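Local structure of D-galactonate dehydratase family member RspA (Pantoea ananatis, 3T6C) at residues A[31-36]-A[46-51]; A[154-159]-A[227-232]; A[175-180]-A[243-248]; A[385-390]-A[408-413]. The protein catalyses the magnesium-dependent dehydration of D-gluconate to 2-dehydro-3-deoxy-D-gluconate in vitro, at a low rate that suggests no significant role in D-gluconate breakdown in vivo. All coordinates share one frame; numbering follows the deposited sequence.

Interaction 1 (A[31-36]-A[46-51]); sequences NVKTIL and VVKIET
Lys33 and Lys48 face each other as a hydrogen-bonded pair: Lys33 N donates a hydrogen bond to Lys48 O at 2.9 Å, and Lys48 N donates one to Lys33 O. Asn31 with Glu50 and Ile35 with Val46 are the hydrogen-bonded pairs to either side, and the bond from Ile35 N to Val46 O is nearly straight (170°). The Lys33 side chain leaves CB with CG between the backbone N and the carbonyl carbon (chi1 74°), a rotation that lays CG alongside Lys48, 4.2 Å from Lys48 CB. The chain then runs extended through CD and CE beside that of Lys48, both pointing the same way. At the tip, Lys33 NZ lies 5.5 Å from Lys48 NZ; both amines form salt bridges to Glu412, which should offset their repulsion, and Lys48 adds a cation-pi contact with Tyr57. The two strands form the hairpin that opens the antiparallel three-stranded sheet of the enolase-superfamily N-terminal domain, strand 57-61 being the third. On the face turned to helices 68-83 and 108-129, Val32 supplies the apolar contact, its CG2 lying 4.2 Å from CG1 of its bridge partner Ile49 and its CG1 4.1 Å from Val47 CG1 on the diagonal. Toward the start of strand 29-37, a water accepts from Asn31 ND2 (2.7 Å) and donates to Lys48 O (2.8 Å), giving that carbonyl a second donor.

Interaction 2 (A[154-159]-A[227-232]); sequences ADEVEV and PRLFDH
Glu156 crosses His232 and runs past Leu229, joining the first turn of helix 156-168 to helix 219-237. In His232 the ring carbon CG is anti to the backbone N (chi1 172°), and this rotation carries the imidazole to the other helix and presents one face to Glu156 CB. That carbon sits 4.1 Å from the ring centroid and 27° off the ring normal, a CH-pi contact. With chi1 at -55° and the chain extended, Glu156 passes Leu229 in the reverse direction, Glu156 CG lying 4.0 Å from Leu229 CD1. The same methyl reaches Val159, whose CB is also 4.0 Å from Leu229 CD1. Both helices belong to the outer layer of the barrel, and Val159 goes on to touch Cys176 of strand 173-176. Asp155 caps the start of its helix, Asp155 OD1 accepting from Glu158 N at 2.9 Å. The Glu156 carboxylate ends near the Arg228 guanidinium edge, but Glu156 OE1 remains 4.4 Å from Arg228 NE, beyond a salt bridge. A water donates to Arg228 O and only weakly to Glu156 OE2. His232 NE2 hydrogen-bonds to Glu160, also of helix 156-168. Within these segments, contact appears to rest mainly on carbon packing and the CH-pi contact, any charge attraction being probably modest.

Interaction 3 (A[175-180]-A[243-248]); sequences RCQMGM and LLHDAH. With MG (magnesium ion), chain C; GCO (D-gluconic acid), chain D.
Backbone pairing comes first: Arg175 and Leu244 are parallel bridge partners, and Cys176 N donates to Leu244 O at 2.9 Å. Side-chain hydrogen bonds extend the grip beyond the end of strand 173-176. His245 ND1 donates in its ring plane to Cys176 O (2.9 Å), while NE2 of that ring bonds to Tyr222. Gln177, bent at chi2 (-67°), turns its amide back to the other segment, where the amide plane is only 6° from that of the His245 ring. Gln177 OE1 accepts from Asp246 N on a lone pair at 2.8 Å. Gln177 NE2 donates both to Asp246 O (3.0 Å) and to Met180 O (3.1 Å), so three bonds fix the amide and also hold the loop. These neighbouring strands belong to the enolase-superfamily (beta/alpha)7-beta barrel, whose C-terminal strand ends carry the catalytic groups. Metal and ligand contacts follow from that position. Asp246 OD2 binds magnesium at 2.0 Å; Glu272 and Glu298, D-gluconic acid O1B and O2, and a water that also donates to Asp246 OD1 complete the shell. Among the charged groups, Arg175 NH1 approaches Asp246 OD2 to 3.3 Å with the two planes 64° apart, and NH1 hydrogen-bonds to Tyr181 OH. His248, by similarity a proton donor/acceptor, meets the substrate through a hydrogen bond of 2.9 Å between His248 NE2 and gluconate O4, while its ring stacks with Tyr181.

Interaction 4 (A[385-390]-A[408-413]); sequences EVFPGC and IDINEA
A type II beta turn, Phe387 to Cys390, follows helix 381-386 and packs antiparallel against the run that enters helix 412-415. Two backbone hydrogen bonds join the segments: Asn411 N donates to Val386 O at 2.8 Å, and Asp409 N to Pro388 O at 2.9 Å. Between them Asp409 O is buried with no hydrogen-bonding partner in the model, though Phe387 CA approaches it to 3.1 Å in a CA-H...O contact. Gly389 holds the third position of the turn with phi at 108°. This pairing follows the barrel strand 374-375 in the chain and packs against the N-terminal sheet: Phe387 and Ile410 both touch Val46 of strand 44-51, and Phe387 also meets helix 355-367. A chi1 of -172° sets Ile410 CG1 anti to the backbone N and lays the chain beside Phe387, pointing the same way. Ile410 CG1 stands over one face of the Phe387 ring, and Ile410 CD1 is 3.8 Å from Phe387 CE2. Ile410 CG1 also meets Val386 CG1 at 4.1 Å, the two side chains lying side by side. Ile408 reaches the turn with its terminal methyl, Ile408 CD1 lying 3.4 Å from Pro388 O and 3.6 Å from Gly389 C. Asn411, at the N-cap position, accepts through OD1 from Leu414 N.

From the N terminus, interaction 1 is the first to close, across nine residues of a hairpin in the N-terminal domain. Interactions 2 and 3 then cross: segments 154-159 and 175-180 both come before 227-232 and 243-248. Interaction 2 joins the two helices that precede strands 173-176 and 242-246, and interaction 3 joins those strands, the helices outside and the strands inside, with Phe230 CZ 3.7 Å from His245 CB. Interaction 4 closes last, over 17 residues. Although in series with interaction 1, it touches it, Ile35 CD1 packing 4.1 Å from Glu412 CD, and so ties the chain after the barrel strands to the N-terminal sheet. Interactions 1 and 3 have centres about 36 Å apart.

Interaction 1 (A[31-36]-A[46-51])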
loop_
_atom_site.group_PDB
_atom_site.type_symbol
_atom_site.label_atom_id
_atom_site.label_comp_id
_atom_site.label_asym_id
_atom_site.label_seq_id
_atom_site.Cartn_x
_atom_site.Cartn_y
_atom_site.Cartn_z
ATOM N N ASN A 31 23.307 27.219 39.224
ATOM C CA ASN A 31 23.492 28.301 38.244
ATOM C C ASN A 31 23.540 27.685 36.872
ATOM O O ASN A 31 24.064 26.610 36.748
ATOM C CB ASN A 31 24.829 29.045 38.545
ATOM C CG ASN A 31 24.934 30.387 37.814
ATOM O OD1 ASN A 31 24.327 31.379 38.237
ATOM N ND2 ASN A 31 25.722 30.436 36.740
ATOM N N VAL A 32 23.051 28.386 35.861
ATOM C CA VAL A 32 23.161 27.945 34.480
ATOM C C VAL A 32 23.583 29.156 33.714
ATOM O O VAL A 32 22.922 30.211 33.793
ATOM C CB VAL A 32 21.809 27.435 33.907
ATOM C CG1 VAL A 32 21.924 27.101 32.367
ATOM C CG2 VAL A 32 21.329 26.242 34.739
ATOM N N LYS A 33 24.657 29.033 32.944
ATOM C CA LYS A 33 25.015 30.169 32.088
ATOM C C LYS A 33 25.429 29.818 30.671
ATOM O O LYS A 33 25.797 28.698 30.371
ATOM C CB LYS A 33 26.086 30.999 32.721
ATOM C CG LYS A 33 27.412 30.365 32.686
ATOM C CD LYS A 33 28.398 31.419 33.155
ATOM C CE LYS A 33 29.653 30.797 33.586
ATOM N NZ LYS A 33 30.397 31.675 34.563
ATOM N N THR A 34 25.364 30.806 29.793
ATOM C CA THR A 34 25.733 30.611 28.396
ATOM C C THR A 34 27.010 31.403 28.123
ATOM O O THR A 34 27.112 32.570 28.510
ATOM C CB THR A 34 24.673 31.163 27.454
ATOM O OG1 THR A 34 23.383 30.596 27.735
ATOM C CG2 THR A 34 25.051 30.872 26.023
ATOM N N ILE A 35 27.968 30.767 27.440
ATOM C CA ILE A 35 29.209 31.377 27.059
ATOM C C ILE A 35 29.250 31.402 25.527
ATOM O O ILE A 35 29.056 30.347 24.859
ATOM C CB ILE A 35 30.395 30.570 27.595
ATOM C CG1 ILE A 35 30.424 30.649 29.142
ATOM C CG2 ILE A 35 31.703 31.128 27.062
ATOM C CD1 ILE A 35 31.160 29.472 29.800
ATOM N N LEU A 36 29.475 32.595 24.981
ATOM C CA LEU A 36 29.573 32.775 23.531
ATOM C C LEU A 36 31.045 33.042 23.234
ATOM O O LEU A 36 31.643 34.028 23.712
ATOM C CB LEU A 36 28.723 33.940 23.048
ATOM C CG LEU A 36 27.207 33.894 23.250
ATOM C CD1 LEU A 36 26.500 35.085 22.591
ATOM C CD2 LEU A 36 26.661 32.624 22.783
ATOM N N VAL A 46 28.025 27.747 24.313
ATOM C CA VAL A 46 28.344 26.706 25.281
ATOM C C VAL A 46 27.506 26.998 26.529
ATOM O O VAL A 46 27.277 28.160 26.861
ATOM C CB VAL A 46 29.864 26.760 25.617
ATOM C CG1 VAL A 46 30.190 26.059 26.931
ATOM C CG2 VAL A 46 30.681 26.204 24.446
ATOM N N VAL A 47 27.001 25.950 27.169
ATOM C CA VAL A 47 26.311 26.076 28.439
ATOM C C VAL A 47 27.158 25.486 29.566
ATOM O O VAL A 47 27.789 24.434 29.403
ATOM C CB VAL A 47 24.989 25.302 28.355
ATOM C CG1 VAL A 47 24.373 25.084 29.734
ATOM C CG2 VAL A 47 23.999 26.101 27.448
ATOM N N LYS A 48 27.200 26.190 30.701
ATOM C CA LYS A 48 27.818 25.632 31.929
ATOM C C LYS A 48 26.763 25.539 33.033
ATOM O O LYS A 48 26.147 26.553 33.382
ATOM C CB LYS A 48 29.005 26.513 32.406
ATOM C CG LYS A 48 29.699 25.930 33.645
ATOM C CD LYS A 48 31.064 26.663 33.730
ATOM C CE LYS A 48 31.950 26.160 34.807
ATOM N NZ LYS A 48 33.248 26.971 34.771
ATOM N N ILE A 49 26.530 24.337 33.574
ATOM C CA ILE A 49 25.606 24.140 34.675
ATOM C C ILE A 49 26.396 23.855 35.963
ATOM O O ILE A 49 27.137 22.886 36.023
ATOM C CB ILE A 49 24.661 22.960 34.415
ATOM C CG1 ILE A 49 23.782 23.244 33.192
ATOM C CG2 ILE A 49 23.812 22.699 35.692
ATOM C CD1 ILE A 49 22.771 22.134 32.909
ATOM N N GLU A 50 26.266 24.731 36.958
ATOM C CA GLU A 50 26.929 24.543 38.255
ATOM C C GLU A 50 26.016 23.829 39.221
ATOM O O GLU A 50 24.794 23.959 39.166
ATOM C CB GLU A 50 27.376 25.874 38.855
ATOM C CG GLU A 50 28.374 26.525 37.964
ATOM C CD GLU A 50 29.173 27.597 38.640
ATOM O OE1 GLU A 50 28.681 28.213 39.617
ATOM O OE2 GLU A 50 30.309 27.804 38.193
ATOM N N THR A 51 26.628 23.012 40.080
ATOM C CA THR A 51 25.896 22.358 41.177
ATOM C C THR A 51 26.360 22.864 42.544
ATOM O O THR A 51 27.261 23.717 42.668
ATOM C CB THR A 51 26.066 20.862 41.159
ATOM O OG1 THR A 51 27.396 20.512 41.597
ATOM C CG2 THR A 51 25.879 20.311 39.729
HETATM O O HOH W 1 26.839 28.310 35.445
#

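Interaction 2 (A[154-159]-A[227-232])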
loop_
_atom_site.group_PDB
_atom_site.type_symbol
_atom_site.label_atom_id
_atom_site.label_comp_id
_atom_site.label_asym_id
_atom_site.label_seq_id
_atom_site.Cartn_x
_atom_site.Cartn_y
_atom_site.Cartn_z
ATOM N N ALA A 154 39.515 23.911 -7.156
ATOM C CA ALA A 154 38.838 24.622 -8.205
ATOM C C ALA A 154 38.559 23.726 -9.430
ATOM O O ALA A 154 37.673 24.010 -10.237
ATOM C CB ALA A 154 39.676 25.823 -8.604
ATOM N N ASP A 155 39.352 22.662 -9.598
ATOM C CA ASP A 155 39.196 21.764 -10.736
ATOM C C ASP A 155 39.533 20.326 -10.306
ATOM O O ASP A 155 39.924 20.105 -9.139
ATOM C CB ASP A 155 40.004 22.238 -11.970
ATOM C CG ASP A 155 41.478 22.234 -11.749
ATOM O OD1 ASP A 155 41.972 21.499 -10.895
ATOM O OD2 ASP A 155 42.191 22.972 -12.471
ATOM N N GLU A 156 39.392 19.357 -11.213
ATOM C CA GLU A 156 39.547 17.954 -10.825
ATOM C C GLU A 156 40.970 17.654 -10.356
ATOM O O GLU A 156 41.164 16.826 -9.464
ATOM C CB GLU A 156 39.175 17.048 -12.004
ATOM C CG GLU A 156 37.793 17.392 -12.464
ATOM C CD GLU A 156 37.406 16.723 -13.735
ATOM O OE1 GLU A 156 36.227 16.927 -14.126
ATOM O OE2 GLU A 156 38.270 15.999 -14.324
ATOM N N VAL A 157 41.952 18.329 -10.925
ATOM C CA VAL A 157 43.351 18.082 -10.521
ATOM C C VAL A 157 43.633 18.633 -9.119
ATOM O O VAL A 157 44.281 17.989 -8.310
ATOM C CB VAL A 157 44.335 18.651 -11.564
ATOM C CG1 VAL A 157 45.774 18.563 -11.024
ATOM C CG2 VAL A 157 44.225 17.837 -12.850
ATOM N N GLU A 158 43.105 19.810 -8.798
ATOM C CA GLU A 158 43.310 20.340 -7.454
ATOM C C GLU A 158 42.628 19.433 -6.446
ATOM O O GLU A 158 43.153 19.220 -5.362
ATOM C CB GLU A 158 42.744 21.758 -7.329
ATOM C CG GLU A 158 43.574 22.756 -8.123
ATOM C CD GLU A 158 43.217 24.197 -7.780
ATOM O OE1 GLU A 158 42.313 24.442 -6.940
ATOM O OE2 GLU A 158 43.869 25.095 -8.358
ATOM N N VAL A 159 41.424 18.955 -6.776
ATOM C CA VAL A 159 40.720 18.055 -5.834
ATOM C C VAL A 159 41.544 16.769 -5.648
ATOM O O VAL A 159 41.755 16.273 -4.512
ATOM C CB VAL A 159 39.281 17.730 -6.309
ATOM C CG1 VAL A 159 38.580 16.760 -5.320
ATOM C CG2 VAL A 159 38.480 19.003 -6.385
ATOM N N PRO A 227 29.663 13.532 -11.716
ATOM C CA PRO A 227 30.142 12.206 -12.134
ATOM C C PRO A 227 31.516 12.301 -12.831
ATOM O O PRO A 227 32.318 11.378 -12.660
ATOM C CB PRO A 227 29.040 11.720 -13.103
ATOM C CG PRO A 227 27.783 12.415 -12.544
ATOM C CD PRO A 227 28.292 13.808 -12.175
ATOM N N ARG A 228 31.803 13.352 -13.595
ATOM C CA ARG A 228 33.120 13.519 -14.202
ATOM C C ARG A 228 34.215 13.636 -13.139
ATOM O O ARG A 228 35.311 13.023 -13.282
ATOM C CB ARG A 228 33.135 14.764 -15.122
ATOM C CG ARG A 228 32.099 14.713 -16.258
ATOM C CD ARG A 228 32.156 15.900 -17.283
ATOM N NE ARG A 228 32.725 17.122 -16.713
ATOM C CZ ARG A 228 32.095 18.297 -16.613
ATOM N NH1 ARG A 228 30.849 18.451 -17.067
ATOM N NH2 ARG A 228 32.724 19.330 -16.049
ATOM N N LEU A 229 33.943 14.406 -12.083
ATOM C CA LEU A 229 34.909 14.525 -10.979
ATOM C C LEU A 229 35.242 13.157 -10.405
ATOM O O LEU A 229 36.413 12.814 -10.210
ATOM C CB LEU A 229 34.370 15.468 -9.876
ATOM C CG LEU A 229 35.229 15.532 -8.607
ATOM C CD1 LEU A 229 36.639 16.175 -8.820
ATOM C CD2 LEU A 229 34.420 16.283 -7.578
ATOM N N PHE A 230 34.222 12.356 -10.104
ATOM C CA PHE A 230 34.461 11.057 -9.502
ATOM C C PHE A 230 35.079 10.036 -10.422
ATOM O O PHE A 230 35.883 9.213 -9.966
ATOM C CB PHE A 230 33.256 10.545 -8.687
ATOM C CG PHE A 230 33.091 11.315 -7.412
ATOM C CD1 PHE A 230 33.801 10.937 -6.297
ATOM C CD2 PHE A 230 32.322 12.474 -7.367
ATOM C CE1 PHE A 230 33.766 11.692 -5.149
ATOM C CE2 PHE A 230 32.254 13.233 -6.202
ATOM C CZ PHE A 230 32.976 12.827 -5.082
ATOM N N ASP A 231 34.787 10.146 -11.718
ATOM C CA ASP A 231 35.523 9.302 -12.688
ATOM C C ASP A 231 37.022 9.610 -12.629
ATOM O O ASP A 231 37.866 8.681 -12.597
ATOM C CB ASP A 231 34.964 9.582 -14.075
ATOM C CG ASP A 231 35.495 8.631 -15.133
ATOM O OD1 ASP A 231 35.198 7.431 -15.084
ATOM O OD2 ASP A 231 36.209 9.093 -16.020
ATOM N N HIS A 232 37.371 10.896 -12.574
ATOM C CA HIS A 232 38.778 11.293 -12.566
ATOM C C HIS A 232 39.403 10.816 -11.278
ATOM O O HIS A 232 40.518 10.270 -11.292
ATOM C CB HIS A 232 38.889 12.820 -12.649
ATOM C CG HIS A 232 40.286 13.309 -12.444
ATOM N ND1 HIS A 232 41.220 13.277 -13.455
ATOM C CD2 HIS A 232 40.916 13.830 -11.357
ATOM C CE1 HIS A 232 42.366 13.775 -13.013
ATOM N NE2 HIS A 232 42.213 14.102 -11.743
HETATM O O HOH W 2 36.654 13.349 -15.872
#

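Interaction 3 (A[175-180]-A[243-248])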
loop_
_atom_site.group_PDB
_atom_site.type_symbol
_atom_site.label_atom_id
_atom_site.label_comp_id
_atom_site.label_asym_id
_atom_site.label_seq_id
_atom_site.Cartn_x
_atom_site.Cartn_y
_atom_site.Cartn_z
ATOM N N ARG A 175 35.770 13.355 1.796
ATOM C CA ARG A 175 34.692 14.025 1.052
ATOM C C ARG A 175 35.331 14.901 -0.022
ATOM O O ARG A 175 36.239 15.676 0.290
ATOM C CB ARG A 175 33.874 14.900 1.979
ATOM C CG ARG A 175 32.643 15.462 1.263
ATOM C CD ARG A 175 31.887 16.421 2.166
ATOM N NE ARG A 175 32.490 17.753 2.117
ATOM C CZ ARG A 175 31.856 18.814 2.590
ATOM N NH1 ARG A 175 30.675 18.664 3.150
ATOM N NH2 ARG A 175 32.359 20.047 2.455
ATOM N N CYS A 176 34.845 14.815 -1.245
ATOM C CA CYS A 176 35.413 15.572 -2.401
ATOM C C CYS A 176 34.355 16.469 -3.006
ATOM O O CYS A 176 33.314 15.977 -3.452
ATOM C CB CYS A 176 35.930 14.612 -3.492
ATOM S SG CYS A 176 37.275 13.554 -2.827
ATOM N N GLN A 177 34.612 17.790 -2.974
ATOM C CA GLN A 177 33.775 18.798 -3.598
ATOM C C GLN A 177 34.653 19.536 -4.597
ATOM O O GLN A 177 35.902 19.549 -4.456
ATOM C CB GLN A 177 33.278 19.793 -2.533
ATOM C CG GLN A 177 32.615 19.197 -1.292
ATOM C CD GLN A 177 31.277 18.509 -1.541
ATOM O OE1 GLN A 177 31.111 17.342 -1.173
ATOM N NE2 GLN A 177 30.309 19.244 -2.099
ATOM N N MET A 178 34.036 20.195 -5.563
ATOM C CA MET A 178 34.837 21.041 -6.438
ATOM C C MET A 178 34.110 22.353 -6.417
ATOM O O MET A 178 33.066 22.495 -7.043
ATOM C CB MET A 178 34.868 20.389 -7.831
ATOM C CG MET A 178 35.787 21.078 -8.810
ATOM S SD MET A 178 35.887 20.074 -10.350
ATOM C CE MET A 178 34.196 20.171 -10.938
ATOM N N GLY A 179 34.689 23.348 -5.736
ATOM C CA GLY A 179 33.923 24.571 -5.419
ATOM C C GLY A 179 32.880 24.414 -4.304
ATOM O O GLY A 179 31.781 25.021 -4.342
ATOM N N MET A 180 33.206 23.611 -3.296
ATOM C CA MET A 180 32.290 23.385 -2.152
ATOM C C MET A 180 30.845 23.055 -2.571
ATOM O O MET A 180 30.650 22.073 -3.285
ATOM C CB MET A 180 32.356 24.488 -1.093
ATOM C CG MET A 180 32.062 23.919 0.326
ATOM S SD MET A 180 32.118 25.242 1.536
ATOM C CE MET A 180 33.878 25.391 1.803
ATOM N N LEU A 243 35.249 7.510 -0.758
ATOM C CA LEU A 243 35.056 8.881 -1.225
ATOM C C LEU A 243 33.589 9.260 -0.993
ATOM O O LEU A 243 32.680 8.444 -1.155
ATOM C CB LEU A 243 35.359 8.969 -2.726
ATOM C CG LEU A 243 36.845 8.684 -3.141
ATOM C CD1 LEU A 243 36.970 8.855 -4.677
ATOM C CD2 LEU A 243 37.865 9.527 -2.417
ATOM N N LEU A 244 33.361 10.492 -0.577
ATOM C CA LEU A 244 32.024 10.988 -0.181
ATOM C C LEU A 244 31.737 12.264 -0.957
ATOM O O LEU A 244 32.659 12.944 -1.404
ATOM C CB LEU A 244 32.007 11.334 1.327
ATOM C CG LEU A 244 32.141 10.185 2.328
ATOM C CD1 LEU A 244 33.554 9.521 2.364
ATOM C CD2 LEU A 244 31.753 10.674 3.678
ATOM N N HIS A 245 30.450 12.583 -1.159
ATOM C CA HIS A 245 30.100 13.853 -1.803
ATOM C C HIS A 245 28.845 14.408 -1.140
ATOM O O HIS A 245 27.934 13.638 -0.806
ATOM C CB HIS A 245 29.872 13.706 -3.335
ATOM C CG HIS A 245 29.580 15.022 -4.000
ATOM N ND1 HIS A 245 30.535 16.021 -4.132
ATOM C CD2 HIS A 245 28.416 15.538 -4.465
ATOM C CE1 HIS A 245 29.961 17.082 -4.699
ATOM N NE2 HIS A 245 28.684 16.817 -4.901
ATOM N N ASP A 246 28.802 15.731 -0.964
ATOM C CA ASP A 246 27.645 16.391 -0.345
ATOM C C ASP A 246 26.925 17.252 -1.385
ATOM O O ASP A 246 27.477 18.298 -1.848
ATOM C CB ASP A 246 28.176 17.271 0.814
ATOM C CG ASP A 246 27.071 17.844 1.713
ATOM O OD1 ASP A 246 25.866 17.797 1.367
ATOM O OD2 ASP A 246 27.428 18.346 2.816
ATOM N N ALA A 247 25.714 16.834 -1.778
ATOM C CA ALA A 247 24.934 17.623 -2.754
ATOM C C ALA A 247 24.316 18.849 -2.093
ATOM O O ALA A 247 23.950 19.776 -2.787
ATOM C CB ALA A 247 23.858 16.757 -3.330
ATOM N N HIS A 248 24.184 18.825 -0.758
ATOM C CA HIS A 248 23.795 20.024 0.029
ATOM C C HIS A 248 22.538 20.702 -0.490
ATOM O O HIS A 248 22.475 21.928 -0.627
ATOM C CB HIS A 248 24.958 21.018 0.088
ATOM C CG HIS A 248 25.013 21.836 1.353
ATOM N ND1 HIS A 248 24.168 22.900 1.595
ATOM C CD2 HIS A 248 25.853 21.774 2.414
ATOM C CE1 HIS A 248 24.476 23.457 2.759
ATOM N NE2 HIS A 248 25.496 22.789 3.281
HETATM MG MG MG C . 26.527 18.451 4.649
HETATM C C1 GCO D . 28.627 19.560 6.349
HETATM C C2 GCO D . 27.642 20.664 6.266
HETATM C C3 GCO D . 28.184 22.031 6.640
HETATM C C4 GCO D . 27.056 23.031 6.795
HETATM C C5 GCO D . 27.371 23.988 7.919
HETATM C C6 GCO D . 26.279 25.015 8.163
HETATM O O1A GCO D . 29.639 19.616 7.110
HETATM O O1B GCO D . 28.356 18.471 5.746
HETATM O O2 GCO D . 26.923 20.546 5.066
HETATM O O3 GCO D . 29.063 22.384 5.638
HETATM O O4 GCO D . 26.924 23.727 5.570
HETATM O O5 GCO D . 27.570 23.256 9.071
HETATM O O6 GCO D . 26.537 25.900 9.236
HETATM O O HOH W 3 24.796 18.854 3.537
#

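Interaction 4 (A[385-390]-A[408-413])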
loop_
_atom_site.group_PDB
_atom_site.type_symbol
_atom_site.label_atom_id
_atom_site.label_comp_id
_atom_site.label_asym_id
_atom_site.label_seq_id
_atom_site.Cartn_x
_atom_site.Cartn_y
_atom_site.Cartn_z
ATOM N N GLU A 385 43.294 25.112 23.454
ATOM C CA GLU A 385 43.603 25.852 24.659
ATOM C C GLU A 385 42.347 26.236 25.437
ATOM O O GLU A 385 42.287 26.064 26.656
ATOM C CB GLU A 385 44.324 27.138 24.249
ATOM C CG GLU A 385 44.833 27.971 25.406
ATOM C CD GLU A 385 46.183 28.610 25.093
ATOM O OE1 GLU A 385 46.948 28.783 26.025
ATOM O OE2 GLU A 385 46.486 28.924 23.924
ATOM N N VAL A 386 41.360 26.782 24.729
ATOM C CA VAL A 386 40.098 27.223 25.374
ATOM C C VAL A 386 39.277 26.043 25.894
ATOM O O VAL A 386 38.609 26.153 26.910
ATOM C CB VAL A 386 39.247 28.078 24.426
ATOM C CG1 VAL A 386 37.873 28.374 25.024
ATOM C CG2 VAL A 386 39.989 29.446 24.179
ATOM N N PHE A 387 39.396 24.905 25.221
ATOM C CA PHE A 387 38.687 23.689 25.629
ATOM C C PHE A 387 39.639 22.546 25.923
ATOM O O PHE A 387 39.808 21.667 25.100
ATOM C CB PHE A 387 37.694 23.263 24.523
ATOM C CG PHE A 387 36.588 24.255 24.260
ATOM C CD1 PHE A 387 36.767 25.290 23.310
ATOM C CD2 PHE A 387 35.373 24.138 24.904
ATOM C CE1 PHE A 387 35.719 26.210 23.048
ATOM C CE2 PHE A 387 34.342 25.009 24.656
ATOM C CZ PHE A 387 34.510 26.060 23.719
ATOM N N PRO A 388 40.255 22.522 27.111
ATOM C CA PRO A 388 41.166 21.400 27.419
ATOM C C PRO A 388 40.445 20.059 27.369
ATOM O O PRO A 388 39.307 19.935 27.857
ATOM C CB PRO A 388 41.623 21.699 28.859
ATOM C CG PRO A 388 41.458 23.198 28.973
ATOM C CD PRO A 388 40.235 23.540 28.168
ATOM N N GLY A 389 41.099 19.054 26.777
ATOM C CA GLY A 389 40.454 17.744 26.617
ATOM C C GLY A 389 40.049 17.371 25.206
ATOM O O GLY A 389 39.441 16.330 25.007
ATOM N N CYS A 390 40.347 18.197 24.203
ATOM C CA CYS A 390 39.917 17.851 22.853
ATOM C C CYS A 390 40.513 16.483 22.463
ATOM O O CYS A 390 41.633 16.156 22.911
ATOM C CB CYS A 390 40.447 18.885 21.872
ATOM S SG CYS A 390 39.552 20.473 21.984
ATOM N N ILE A 408 35.981 16.998 28.867
ATOM C CA ILE A 408 36.220 18.282 28.199
ATOM C C ILE A 408 36.000 19.389 29.216
ATOM O O ILE A 408 35.151 19.291 30.118
ATOM C CB ILE A 408 35.221 18.436 26.981
ATOM C CG1 ILE A 408 35.649 19.570 26.041
ATOM C CG2 ILE A 408 33.746 18.679 27.446
ATOM C CD1 ILE A 408 36.995 19.314 25.447
ATOM N N ASP A 409 36.758 20.470 29.074
ATOM C CA ASP A 409 36.578 21.597 29.983
ATOM C C ASP A 409 36.556 22.895 29.181
ATOM O O ASP A 409 36.710 22.882 27.937
ATOM C CB ASP A 409 37.744 21.606 30.998
ATOM C CG ASP A 409 37.407 22.376 32.291
ATOM O OD1 ASP A 409 36.253 22.817 32.502
ATOM O OD2 ASP A 409 38.347 22.546 33.105
ATOM N N ILE A 410 36.308 24.026 29.864
ATOM C CA ILE A 410 36.389 25.334 29.180
ATOM C C ILE A 410 37.108 26.322 30.106
ATOM O O ILE A 410 36.839 26.359 31.331
ATOM C CB ILE A 410 35.004 25.916 28.761
ATOM C CG1 ILE A 410 35.230 27.158 27.881
ATOM C CG2 ILE A 410 34.123 26.257 29.999
ATOM C CD1 ILE A 410 33.965 27.695 27.269
ATOM N N ASN A 411 38.083 27.039 29.546
ATOM C CA ASN A 411 38.739 28.093 30.302
ATOM C C ASN A 411 37.958 29.347 29.984
ATOM O O ASN A 411 38.063 29.908 28.897
ATOM C CB ASN A 411 40.210 28.153 29.875
ATOM C CG ASN A 411 40.970 29.188 30.633
ATOM O OD1 ASN A 411 40.460 30.278 30.873
ATOM N ND2 ASN A 411 42.157 28.824 31.120
ATOM N N GLU A 412 37.180 29.818 30.963
ATOM C CA GLU A 412 36.285 30.973 30.742
ATOM C C GLU A 412 37.083 32.239 30.450
ATOM O O GLU A 412 36.665 33.068 29.631
ATOM C CB GLU A 412 35.405 31.213 31.955
ATOM C CG GLU A 412 34.427 30.051 32.199
ATOM C CD GLU A 412 33.296 30.375 33.145
ATOM O OE1 GLU A 412 32.743 31.490 33.099
ATOM O OE2 GLU A 412 32.983 29.496 33.960
ATOM N N ALA A 413 38.212 32.404 31.136
ATOM C CA ALA A 413 39.036 33.608 30.898
ATOM C C ALA A 413 39.546 33.669 29.475
ATOM O O ALA A 413 39.526 34.736 28.861
ATOM C CB ALA A 413 40.228 33.703 31.902
#